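Local coordinates for glycerol-3-phosphate dehydrogenase [NAD(+)] (Dunaliella salina, PDB 6IUY), which probably reduces dihydroxyacetone phosphate with NADH to sn-glycerol 3-phosphate and, through a joined phosphatase domain, turns it directly into glycerol, at residues Leu90-Thr93 / Pro94-Asp98; Asn116-Ala119 / Ala120-Arg124; Ser209-Glu212 / Ala213-Ser217; Val506-Asp509 / Thr510-Glu513; Glu550-Glu553 / Lys554-Leu557. All coordinates share one frame; numbering follows the deposited sequence.

Contact 1: Leu90-Thr93 / Pro94-Asp98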
loop_
_atom_site.group_PDB
_atom_site.type_symbol
_atom_site.label_atom_id
_atom_site.label_comp_id
_atom_site.label_asym_id
_atom_site.label_seq_id
_atom_site.Cartn_x
_atom_site.Cartn_y
_atom_site.Cartn_z
ATOM N N LEU A 90 21.078 -8.782 60.927
ATOM C CA LEU A 90 21.229 -7.367 60.564
ATOM C C LEU A 90 21.200 -6.301 61.689
ATOM O O LEU A 90 22.012 -6.319 62.629
ATOM C CB LEU A 90 20.156 -6.998 59.522
ATOM C CG LEU A 90 18.677 -7.295 59.796
ATOM C CD1 LEU A 90 18.382 -7.609 61.272
ATOM C CD2 LEU A 90 17.862 -6.106 59.346
ATOM N N ASN A 91 20.228 -5.395 61.554
ATOM C CA ASN A 91 20.328 -4.008 62.000
ATOM C C ASN A 91 21.257 -3.275 61.025
ATOM O O ASN A 91 22.277 -2.706 61.416
ATOM C CB ASN A 91 20.820 -3.906 63.438
ATOM C CG ASN A 91 20.036 -2.886 64.246
ATOM O OD1 ASN A 91 19.157 -2.197 63.717
ATOM N ND2 ASN A 91 20.340 -2.797 65.537
ATOM N N PHE A 92 20.863 -3.315 59.748
ATOM C CA PHE A 92 21.685 -2.944 58.584
ATOM C C PHE A 92 20.919 -1.948 57.693
ATOM O O PHE A 92 19.698 -2.053 57.544
ATOM C CB PHE A 92 22.077 -4.223 57.815
ATOM C CG PHE A 92 22.557 -4.003 56.393
ATOM C CD1 PHE A 92 23.906 -3.836 56.110
ATOM C CD2 PHE A 92 21.662 -4.037 55.330
ATOM C CE1 PHE A 92 24.354 -3.666 54.797
ATOM C CE2 PHE A 92 22.103 -3.863 54.012
ATOM C CZ PHE A 92 23.452 -3.678 53.750
ATOM N N THR A 93 21.640 -0.995 57.106
ATOM C CA THR A 93 21.018 0.199 56.538
ATOM C C THR A 93 21.411 0.443 55.065
ATOM O O THR A 93 22.516 0.094 54.645
ATOM C CB THR A 93 21.384 1.437 57.399
ATOM O OG1 THR A 93 20.332 2.412 57.351
ATOM C CG2 THR A 93 22.695 2.052 56.941
ATOM N N PRO A 94 20.503 1.053 54.281
ATOM C CA PRO A 94 20.652 1.234 52.831
ATOM C C PRO A 94 21.961 1.900 52.438
ATOM O O PRO A 94 22.572 1.528 51.435
ATOM C CB PRO A 94 19.464 2.129 52.463
ATOM C CG PRO A 94 19.056 2.776 53.741
ATOM C CD PRO A 94 19.300 1.733 54.783
ATOM N N THR A 95 22.388 2.883 53.219
ATOM C CA THR A 95 23.667 3.528 52.965
ATOM C C THR A 95 24.792 2.487 52.986
ATOM O O THR A 95 25.805 2.641 52.309
ATOM C CB THR A 95 23.940 4.656 53.985
ATOM O OG1 THR A 95 25.310 4.620 54.395
ATOM C CG2 THR A 95 23.060 4.504 55.205
ATOM N N ASP A 96 24.596 1.407 53.735
ATOM C CA ASP A 96 25.567 0.312 53.741
ATOM C C ASP A 96 25.591 -0.474 52.424
ATOM O O ASP A 96 26.671 -0.781 51.908
ATOM C CB ASP A 96 25.293 -0.649 54.899
ATOM C CG ASP A 96 25.844 -0.149 56.214
ATOM O OD1 ASP A 96 27.050 -0.360 56.468
ATOM O OD2 ASP A 96 25.076 0.451 56.995
ATOM N N ILE A 97 24.416 -0.810 51.886
ATOM C CA ILE A 97 24.356 -1.538 50.618
ATOM C C ILE A 97 24.950 -0.669 49.506
ATOM O O ILE A 97 25.608 -1.178 48.598
ATOM C CB ILE A 97 22.908 -1.973 50.262
ATOM C CG1 ILE A 97 22.910 -3.051 49.175
ATOM C CG2 ILE A 97 22.083 -0.792 49.816
ATOM C CD1 ILE A 97 23.766 -4.249 49.485
ATOM N N ASP A 98 24.737 0.643 49.595
ATOM C CA ASP A 98 25.385 1.602 48.701
ATOM C C ASP A 98 26.900 1.508 48.775
ATOM O O ASP A 98 27.572 1.387 47.748
ATOM C CB ASP A 98 24.962 3.033 49.036
ATOM C CG ASP A 98 23.548 3.340 48.607
ATOM O OD1 ASP A 98 22.761 2.388 48.414
ATOM O OD2 ASP A 98 23.228 4.542 48.467
#
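Phe92 and Thr93 reach forward from the loop after helix 82-88 to meet Asp96 and Ile97 in the first turn of helix 94-103. The polar part of this local contact is borne by the backbone. Thr93 O receives the amide of Asp96, with Asp96 N at 2.6 Å from Thr93 O, and more weakly that of Ile97, with Ile97 N at 3.5 Å from Thr93 O. The modelled place of this oxygen is uncertain, so the two lengths are best read loosely. Pro94 suits its position because at the start of a helix the amide has no carbonyl a turn back to bond, which a proline tolerates, while its own carbonyl can accept: Asp98 N lies 3.0 Å from Pro94 O, another oxygen whose place is less sure. The apolar part belongs to Phe92. With CG swung opposite its backbone N (chi1 162°), the ring extends along the chain toward the helix, and its CZ comes to 3.9 Å from Ile97 CB. The same CZ lies 3.6 Å from Ile97 N, whereas the placing of the ring against Asp96 is doubtful in the model. Farther out the ring also rests on Met59 and Trp160, while Ile97 is buried. The charge of Asp96 has its partner farther along the helix: OD1 forms a salt bridge with Arg99. The chemistry is thus divided: the carbonyl of Thr93 takes up amide groups of the first turn, the aromatic ring gives the loop a greasy footing on Ile97, and the charge of Asp96 is probably balanced within the helix itself.

Contact 2: Asn116-Ala119 / Ala120-Arg124; sequences NLIA and ALKAR
Asn116 to Ala119 offer their carbonyls in turn to the amides of Ala120 to Ala123, four alpha-helical bonds of which the straightest joins Lys122 N to Ile118 O at 3.0 Å and 165°. Ala120 N sits well above the carbonyl plane of Asn116, whereas the other three donors are tilted only moderately from theirs. Among the side chains, Leu117 and Leu121 are one turn apart on the buried face. CG of Leu117 stands opposite its backbone N (chi1 168°), which brings CD1 forward to 4.0 Å from Leu121 CD1; the two branched ends cross obliquely. Both leucines also lie on Phe40 of strand 37-40, and Leu121 reaches Val38 as well. Helix 114-123 is therefore one of those packed on the parallel sheet of the haloacid dehalogenase-like fold, and it leads into strand 127-131, which lies beside strand 37-40; Val128 of 127-131 is touched by Ile118, Leu121 and Lys122. Ala120 is also buried, and its small CB, 3.4 Å from Asn116 O, fits against Leu254. Lys122 suits the partly exposed edge of the helix: its CG lies 3.2 Å from Ile118 O, after which the chain bends at chi3 (81°) and carries its ammonium end away from the preceding turn. Arg124, the first residue to leave helical geometry, sends its guanidinium to the carbonyls of Lys255 and Gly287, where its NH1 and NH2 each give a hydrogen bond.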
loop_
_atom_site.group_PDB
_atom_site.type_symbol
_atom_site.label_atom_id
_atom_site.label_comp_id
_atom_site.label_asym_id
_atom_site.label_seq_id
_atom_site.Cartn_x
_atom_site.Cartn_y
_atom_site.Cartn_z
ATOM N N ASN A 116 32.453 -11.530 27.476
ATOM C CA ASN A 116 32.571 -11.853 26.055
ATOM C C ASN A 116 31.508 -12.849 25.594
ATOM O O ASN A 116 31.013 -12.755 24.475
ATOM C CB ASN A 116 33.966 -12.413 25.717
ATOM C CG ASN A 116 35.046 -11.361 25.766
ATOM O OD1 ASN A 116 34.761 -10.164 25.804
ATOM N ND2 ASN A 116 36.305 -11.800 25.761
ATOM N N LEU A 117 31.176 -13.820 26.440
ATOM C CA LEU A 117 30.171 -14.810 26.073
ATOM C C LEU A 117 28.773 -14.198 25.998
ATOM O O LEU A 117 28.021 -14.449 25.052
ATOM C CB LEU A 117 30.169 -15.964 27.067
ATOM C CG LEU A 117 28.971 -16.898 26.930
ATOM C CD1 LEU A 117 28.868 -17.425 25.515
ATOM C CD2 LEU A 117 29.118 -18.047 27.911
ATOM N N ILE A 118 28.420 -13.395 26.995
ATOM C CA ILE A 118 27.091 -12.817 27.038
ATOM C C ILE A 118 26.924 -11.813 25.882
ATOM O O ILE A 118 25.879 -11.788 25.229
ATOM C CB ILE A 118 26.811 -12.168 28.422
ATOM C CG1 ILE A 118 26.567 -13.278 29.458
ATOM C CG2 ILE A 118 25.600 -11.245 28.359
ATOM C CD1 ILE A 118 26.529 -12.816 30.915
ATOM N N ALA A 119 27.962 -11.022 25.604
ATOM C CA ALA A 119 27.947 -10.092 24.465
ATOM C C ALA A 119 27.719 -10.817 23.144
ATOM O O ALA A 119 26.947 -10.361 22.299
ATOM C CB ALA A 119 29.236 -9.306 24.402
ATOM N N ALA A 120 28.399 -11.946 22.974
ATOM C CA ALA A 120 28.254 -12.758 21.783
ATOM C C ALA A 120 26.813 -13.246 21.616
ATOM O O ALA A 120 26.243 -13.180 20.518
ATOM C CB ALA A 120 29.212 -13.942 21.834
ATOM N N LEU A 121 26.231 -13.752 22.701
ATOM C CA LEU A 121 24.862 -14.254 22.652
ATOM C C LEU A 121 23.912 -13.124 22.230
ATOM O O LEU A 121 23.095 -13.300 21.328
ATOM C CB LEU A 121 24.446 -14.854 24.004
ATOM C CG LEU A 121 25.176 -16.137 24.433
ATOM C CD1 LEU A 121 25.006 -16.386 25.923
ATOM C CD2 LEU A 121 24.698 -17.355 23.635
ATOM N N LYS A 122 24.033 -11.960 22.848
ATOM C CA LYS A 122 23.110 -10.879 22.526
ATOM C C LYS A 122 23.295 -10.409 21.061
ATOM O O LYS A 122 22.326 -10.082 20.377
ATOM C CB LYS A 122 23.284 -9.729 23.528
ATOM C CG LYS A 122 23.071 -10.194 24.989
ATOM C CD LYS A 122 22.895 -9.062 25.994
ATOM C CE LYS A 122 21.474 -8.535 25.982
ATOM N NZ LYS A 122 21.258 -7.557 27.081
ATOM N N ALA A 123 24.536 -10.429 20.580
ATOM C CA ALA A 123 24.862 -9.976 19.233
ATOM C C ALA A 123 24.193 -10.817 18.159
ATOM O O ALA A 123 23.959 -10.324 17.055
ATOM C CB ALA A 123 26.376 -9.974 19.023
ATOM N N ARG A 124 23.889 -12.079 18.458
ATOM C CA ARG A 124 23.136 -12.894 17.502
ATOM C C ARG A 124 21.672 -13.132 17.926
ATOM O O ARG A 124 21.047 -14.121 17.523
ATOM C CB ARG A 124 23.835 -14.237 17.277
ATOM C CG ARG A 124 23.707 -15.220 18.418
ATOM C CD ARG A 124 24.533 -16.473 18.133
ATOM N NE ARG A 124 25.958 -16.161 18.097
ATOM C CZ ARG A 124 26.876 -16.958 17.570
ATOM N NH1 ARG A 124 26.507 -18.107 17.030
ATOM N NH2 ARG A 124 28.155 -16.610 17.580
#

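Contact 3: Ser209-Glu212 / Ala213-Ser217; sequences SDLE and AMQGS
Leu211 and Gln215 lie one turn apart, the amide of Gln215 set against the branched end of the leucine. Leu211 carries CG opposite its backbone N (chi1 172°), while Gln215 runs extended beyond CG, so its CD arrives 3.2 Å from Leu211 CG. This is very tight, and the exact spacing should be read with caution. Beneath them Leu211 O takes two amides: Gln215 N lies in the carbonyl plane on a nearly straight bond, and Met214 N stands well above it. A serine in place of Leu211 would probably strip the Gln215 amide of its apolar backing and set it freer to turn. Glu212 bends at chi2 (-82°), bringing OE2 to 3.5 Å from Gly216 CA; a CB on Gly216 would clash with this oxygen, so glycine suits the helix end. The same OE2 is hydrogen-bonded to Ser186 and His183. Asp210, bound to Lys185 and the amide of Gly207, is about 4 Å from the magnesium ion. Helix 208-215 links the parallel strands 201-205 and 223-227 of a beta-alpha-beta unit, with Ala213 against Met203 and helix 184-195, and Leu211 against Phe224.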
loop_
_atom_site.group_PDB
_atom_site.type_symbol
_atom_site.label_atom_id
_atom_site.label_comp_id
_atom_site.label_asym_id
_atom_site.label_seq_id
_atom_site.Cartn_x
_atom_site.Cartn_y
_atom_site.Cartn_z
ATOM N N SER A 209 20.128 -25.355 42.709
ATOM C CA SER A 209 19.011 -24.530 42.254
ATOM C C SER A 209 18.998 -24.471 40.726
ATOM O O SER A 209 17.940 -24.338 40.114
ATOM C CB SER A 209 19.094 -23.117 42.845
ATOM O OG SER A 209 20.332 -22.500 42.520
ATOM N N ASP A 210 20.181 -24.585 40.122
ATOM C CA ASP A 210 20.332 -24.477 38.672
ATOM C C ASP A 210 19.929 -25.775 37.979
ATOM O O ASP A 210 19.264 -25.768 36.938
ATOM C CB ASP A 210 21.772 -24.105 38.331
ATOM C CG ASP A 210 22.248 -22.880 39.099
ATOM O OD1 ASP A 210 21.514 -21.866 39.120
ATOM O OD2 ASP A 210 23.354 -22.924 39.682
ATOM N N LEU A 211 20.343 -26.892 38.565
ATOM C CA LEU A 211 19.912 -28.203 38.111
ATOM C C LEU A 211 18.409 -28.287 38.188
ATOM O O LEU A 211 17.755 -28.867 37.322
ATOM C CB LEU A 211 20.536 -29.304 38.961
ATOM C CG LEU A 211 20.011 -30.709 38.688
ATOM C CD1 LEU A 211 20.425 -31.134 37.290
ATOM C CD2 LEU A 211 20.532 -31.678 39.736
ATOM N N GLU A 212 17.864 -27.703 39.246
ATOM C CA GLU A 212 16.428 -27.707 39.464
ATOM C C GLU A 212 15.699 -27.035 38.301
ATOM O O GLU A 212 14.607 -27.467 37.917
ATOM C CB GLU A 212 16.095 -27.010 40.790
ATOM C CG GLU A 212 14.650 -27.157 41.228
ATOM C CD GLU A 212 13.716 -26.162 40.552
ATOM O OE1 GLU A 212 14.078 -24.965 40.449
ATOM O OE2 GLU A 212 12.618 -26.585 40.133
ATOM N N ALA A 213 16.312 -25.988 37.740
ATOM C CA ALA A 213 15.730 -25.243 36.617
ATOM C C ALA A 213 15.268 -26.160 35.499
ATOM O O ALA A 213 14.275 -25.873 34.855
ATOM C CB ALA A 213 16.718 -24.228 36.079
ATOM N N MET A 214 15.970 -27.270 35.288
ATOM C CA MET A 214 15.579 -28.263 34.288
ATOM C C MET A 214 14.720 -29.400 34.838
ATOM O O MET A 214 13.696 -29.755 34.248
ATOM C CB MET A 214 16.808 -28.887 33.623
ATOM C CG MET A 214 16.400 -30.074 32.749
ATOM S SD MET A 214 17.726 -31.170 32.217
ATOM C CE MET A 214 16.780 -32.559 31.567
ATOM N N GLN A 215 15.161 -29.986 35.949
ATOM C CA GLN A 215 14.525 -31.179 36.524
ATOM C C GLN A 215 13.148 -30.935 37.141
ATOM O O GLN A 215 12.275 -31.798 37.070
ATOM C CB GLN A 215 15.432 -31.791 37.591
ATOM C CG GLN A 215 16.702 -32.437 37.068
ATOM C CD GLN A 215 17.645 -32.802 38.196
ATOM O OE1 GLN A 215 17.382 -32.492 39.361
ATOM N NE2 GLN A 215 18.751 -33.459 37.860
ATOM N N GLY A 216 12.958 -29.780 37.773
ATOM C CA GLY A 216 11.652 -29.419 38.304
ATOM C C GLY A 216 10.749 -28.999 37.164
ATOM O O GLY A 216 11.015 -28.008 36.493
ATOM N N SER A 217 9.695 -29.760 36.915
ATOM C CA SER A 217 8.745 -29.435 35.847
ATOM C C SER A 217 9.304 -29.631 34.441
ATOM O O SER A 217 10.506 -29.481 34.203
ATOM C CB SER A 217 8.243 -27.991 35.987
ATOM O OG SER A 217 8.775 -27.153 34.975
#

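Contact 4: Val506-Asp509 / Thr510-Glu513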
loop_
_atom_site.group_PDB
_atom_site.type_symbol
_atom_site.label_atom_id
_atom_site.label_comp_id
_atom_site.label_asym_id
_atom_site.label_seq_id
_atom_site.Cartn_x
_atom_site.Cartn_y
_atom_site.Cartn_z
ATOM N N VAL A 506 -2.073 -13.486 1.965
ATOM C CA VAL A 506 -1.341 -12.239 1.777
ATOM C C VAL A 506 -2.106 -11.036 2.320
ATOM O O VAL A 506 -3.310 -10.880 2.091
ATOM C CB VAL A 506 -1.011 -12.004 0.304
ATOM C CG1 VAL A 506 -0.361 -10.650 0.120
ATOM C CG2 VAL A 506 -0.098 -13.102 -0.200
ATOM N N ARG A 507 -1.384 -10.189 3.038
ATOM C CA ARG A 507 -1.964 -9.023 3.684
ATOM C C ARG A 507 -1.810 -7.748 2.861
ATOM O O ARG A 507 -0.747 -7.496 2.283
ATOM C CB ARG A 507 -1.314 -8.822 5.057
ATOM C CG ARG A 507 -1.530 -9.983 6.015
ATOM C CD ARG A 507 -0.796 -9.751 7.322
ATOM N NE ARG A 507 -1.237 -10.676 8.364
ATOM C CZ ARG A 507 -0.661 -10.783 9.559
ATOM N NH1 ARG A 507 0.387 -10.022 9.869
ATOM N NH2 ARG A 507 -1.128 -11.655 10.446
ATOM N N ASP A 508 -2.870 -6.946 2.825
ATOM C CA ASP A 508 -2.844 -5.661 2.141
ATOM C C ASP A 508 -1.658 -4.813 2.566
ATOM O O ASP A 508 -1.066 -4.123 1.736
ATOM C CB ASP A 508 -4.141 -4.891 2.393
ATOM C CG ASP A 508 -5.183 -5.134 1.314
ATOM O OD1 ASP A 508 -4.884 -5.862 0.344
ATOM O OD2 ASP A 508 -6.302 -4.589 1.425
ATOM N N ASP A 509 -1.310 -4.865 3.850
ATOM C CA ASP A 509 -0.175 -4.112 4.363
ATOM C C ASP A 509 1.080 -4.324 3.512
ATOM O O ASP A 509 1.902 -3.415 3.349
ATOM C CB ASP A 509 0.127 -4.507 5.809
ATOM C CG ASP A 509 -0.781 -3.820 6.814
ATOM O OD1 ASP A 509 -1.080 -2.619 6.643
ATOM O OD2 ASP A 509 -1.187 -4.485 7.789
ATOM N N THR A 510 1.206 -5.523 2.954
ATOM C CA THR A 510 2.430 -5.922 2.265
ATOM C C THR A 510 2.673 -5.071 1.014
ATOM O O THR A 510 3.803 -4.787 0.660
ATOM C CB THR A 510 2.377 -7.444 1.897
ATOM O OG1 THR A 510 2.331 -8.225 3.102
ATOM C CG2 THR A 510 3.587 -7.849 1.089
ATOM N N PHE A 511 1.608 -4.632 0.361
ATOM C CA PHE A 511 1.754 -3.867 -0.870
ATOM C C PHE A 511 2.264 -2.466 -0.605
ATOM O O PHE A 511 2.785 -1.825 -1.505
ATOM C CB PHE A 511 0.433 -3.838 -1.613
ATOM C CG PHE A 511 -0.060 -5.199 -1.957
ATOM C CD1 PHE A 511 0.437 -5.859 -3.064
ATOM C CD2 PHE A 511 -0.978 -5.848 -1.142
ATOM C CE1 PHE A 511 0.001 -7.133 -3.378
ATOM C CE2 PHE A 511 -1.421 -7.117 -1.450
ATOM C CZ PHE A 511 -0.921 -7.765 -2.564
ATOM N N PHE A 512 2.162 -2.023 0.644
ATOM C CA PHE A 512 2.620 -0.696 1.044
ATOM C C PHE A 512 4.060 -0.680 1.502
ATOM O O PHE A 512 4.634 0.382 1.711
ATOM C CB PHE A 512 1.722 -0.138 2.159
ATOM C CG PHE A 512 0.314 0.131 1.701
ATOM C CD1 PHE A 512 0.004 1.300 1.041
ATOM C CD2 PHE A 512 -0.682 -0.799 1.897
ATOM C CE1 PHE A 512 -1.280 1.548 0.596
ATOM C CE2 PHE A 512 -1.974 -0.558 1.453
ATOM C CZ PHE A 512 -2.268 0.613 0.797
ATOM N N GLU A 513 4.651 -1.857 1.665
ATOM C CA GLU A 513 6.047 -1.935 2.076
ATOM C C GLU A 513 6.970 -1.830 0.863
ATOM O O GLU A 513 6.527 -1.822 -0.283
ATOM C CB GLU A 513 6.331 -3.240 2.828
ATOM C CG GLU A 513 5.411 -3.519 4.009
ATOM C CD GLU A 513 5.800 -2.762 5.283
ATOM O OE1 GLU A 513 5.144 -2.993 6.322
ATOM O OE2 GLU A 513 6.749 -1.941 5.262
#
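Val506 and Phe511 meet at about a right angle, Val506 CG1 lying 4.0 Å from Phe511 CZ. The ring of Phe511 folds back over the turn because CG stands opposite the carbonyl carbon (chi1 -59°), and its edge then faces Asp508: Asp508 CA lies in the ring plane, and Asp508 O is 3.4 Å from Phe511 CD2. The carboxylate of Asp508 is turned 71° from that ring. Phe512 presents an edge to Asp509 O, while its CD2 approaches Asp508 O obliquely at 3.3 Å. Three successive amides, of Thr510, Phe511 and Phe512, bond to carbonyls three residues back, each from well above the carbonyl plane, as in successive turns of the 3-10 type. A glycine in place of Phe511 would probably leave Val506 CG1 without its partner and open a gap between this loop and helix 481-502, where the ring touches Arg496 and Cys499. Thr510 fits because its hydroxyl can bond Asp453. The loop also lies on the dimer interface: Asp509 forms a salt bridge with Arg496 of the second subunit, which also makes a cation-pi contact with Phe512, and the two copies of Phe512 meet. Asp508 pairs with Arg496 of its own chain. Aromatic rings thus fill the inner and interface sides, while each aspartate is matched by an arginine, probably offsetting the negative charge gathered at the dimer interface.

Contact 5: Glu550-Glu553 / Lys554-Leu557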
loop_
_atom_site.group_PDB
_atom_site.type_symbol
_atom_site.label_atom_id
_atom_site.label_comp_id
_atom_site.label_asym_id
_atom_site.label_seq_id
_atom_site.Cartn_x
_atom_site.Cartn_y
_atom_site.Cartn_z
ATOM N N GLU A 550 14.753 -10.541 -26.887
ATOM C CA GLU A 550 15.974 -11.314 -26.771
ATOM C C GLU A 550 17.134 -10.611 -27.461
ATOM O O GLU A 550 18.217 -10.491 -26.891
ATOM C CB GLU A 550 15.788 -12.706 -27.351
ATOM C CG GLU A 550 16.962 -13.601 -27.029
ATOM C CD GLU A 550 16.727 -15.043 -27.435
ATOM O OE1 GLU A 550 15.758 -15.303 -28.195
ATOM O OE2 GLU A 550 17.514 -15.908 -26.986
ATOM N N LYS A 551 16.915 -10.129 -28.684
ATOM C CA LYS A 551 17.959 -9.387 -29.385
ATOM C C LYS A 551 18.402 -8.136 -28.623
ATOM O O LYS A 551 19.600 -7.874 -28.503
ATOM C CB LYS A 551 17.493 -8.976 -30.785
ATOM C CG LYS A 551 17.412 -10.107 -31.819
ATOM C CD LYS A 551 16.848 -9.567 -33.147
ATOM C CE LYS A 551 16.658 -10.649 -34.198
ATOM N NZ LYS A 551 16.186 -10.067 -35.500
ATOM N N LEU A 552 17.444 -7.359 -28.119
ATOM C CA LEU A 552 17.759 -6.119 -27.405
ATOM C C LEU A 552 18.484 -6.388 -26.102
ATOM O O LEU A 552 19.355 -5.609 -25.685
ATOM C CB LEU A 552 16.467 -5.310 -27.133
ATOM C CG LEU A 552 15.789 -4.773 -28.395
ATOM C CD1 LEU A 552 14.390 -4.163 -28.100
ATOM C CD2 LEU A 552 16.700 -3.749 -29.084
ATOM N N GLU A 553 18.123 -7.483 -25.440
ATOM C CA GLU A 553 18.808 -7.858 -24.200
ATOM C C GLU A 553 20.308 -8.009 -24.475
ATOM O O GLU A 553 21.159 -7.495 -23.731
ATOM C CB GLU A 553 18.211 -9.153 -23.620
ATOM C CG GLU A 553 18.977 -9.711 -22.402
ATOM C CD GLU A 553 18.510 -11.098 -21.995
ATOM O OE1 GLU A 553 18.692 -12.066 -22.775
ATOM O OE2 GLU A 553 17.961 -11.235 -20.879
ATOM N N LYS A 554 20.623 -8.666 -25.585
ATOM C CA LYS A 554 21.997 -8.903 -25.991
ATOM C C LYS A 554 22.668 -7.573 -26.321
ATOM O O LYS A 554 23.796 -7.270 -25.887
ATOM C CB LYS A 554 22.014 -9.864 -27.194
ATOM C CG LYS A 554 23.373 -10.445 -27.556
ATOM C CD LYS A 554 23.241 -11.917 -27.959
ATOM C CE LYS A 554 23.011 -12.796 -26.722
ATOM N NZ LYS A 554 22.842 -14.254 -27.002
ATOM N N GLU A 555 21.933 -6.741 -27.043
ATOM C CA GLU A 555 22.457 -5.462 -27.515
ATOM C C GLU A 555 22.591 -4.404 -26.411
ATOM O O GLU A 555 23.504 -3.577 -26.459
ATOM C CB GLU A 555 21.543 -4.941 -28.639
ATOM C CG GLU A 555 21.892 -3.584 -29.269
ATOM C CD GLU A 555 20.800 -3.129 -30.271
ATOM O OE1 GLU A 555 20.083 -3.999 -30.819
ATOM O OE2 GLU A 555 20.628 -1.906 -30.482
ATOM N N MET A 556 21.689 -4.418 -25.423
ATOM C CA MET A 556 21.622 -3.317 -24.437
ATOM C C MET A 556 22.140 -3.629 -23.024
ATOM O O MET A 556 22.619 -2.733 -22.331
ATOM C CB MET A 556 20.167 -2.833 -24.316
ATOM C CG MET A 556 19.572 -2.222 -25.616
ATOM S SD MET A 556 17.810 -1.910 -25.483
ATOM C CE MET A 556 17.840 -0.639 -24.214
ATOM N N LEU A 557 22.021 -4.873 -22.567
ATOM C CA LEU A 557 22.243 -5.132 -21.145
ATOM C C LEU A 557 23.605 -5.767 -20.796
ATOM O O LEU A 557 23.874 -6.077 -19.632
ATOM C CB LEU A 557 21.111 -6.000 -20.600
ATOM C CG LEU A 557 19.676 -5.466 -20.784
ATOM C CD1 LEU A 557 18.672 -6.388 -20.123
ATOM C CD2 LEU A 557 19.537 -4.078 -20.212
#
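Glu553 and Leu557 sit one turn apart at the end of helix 549-556, their side chains crossing at about a right angle. Starting from the backbone, Glu553 CB lies beside the next amide, 3.1 Å from Lys554 N. With CG opposite the backbone N (chi1 173°), the chain then runs straight out: CG passes 4.0 Å from Leu557 CD1, so this one methylene gives the leucine methyl an apolar neighbour. CD then leads the carboxylate away from the leucine, and OE2 at the tip accepts a hydrogen bond from the amide of Leu562. A glutamate suits the place, being greasy along its length and polar at its end. The backbone repeats the pairing, with Leu557 N 3.0 Å from Glu553 O. On another side of the helix, Leu552 lies alongside Met556, its CB 4.0 Å from Met556 SD, and is buried against Val532 and Trp536 of helix 528-541. Leu557 touches Arg531 and Val532 of that helix too. The turn borders the dehydrogenase active site: Glu553 approaches Lys561, which binds NAD, and the side chain of Leu557 is about 7 Å from both the bound NAD and the dihydroxyacetone phosphate.

Contacts 1, 2 and 3 belong to the haloacid dehalogenase-like part and contacts 4 and 5 to the C-terminal part of the dehydrogenase. None touches another. In the first group contact 3 lies nearest the magnesium ion, about 4 Å from the side chain of Asp210, whereas contact 2 stays about 14 Å away at Ile118; their centres are 24 Å apart. Contact 1 is on the surface, with Ile97 about 12 Å from Asp43 between side chains. Contacts 4 and 5, with centres 34 Å apart, lie in different surroundings: contact 4 meets the second subunit, and contact 5 borders the NAD site. Between the extremes, contacts 1 and 5, the centres are 81 Å apart.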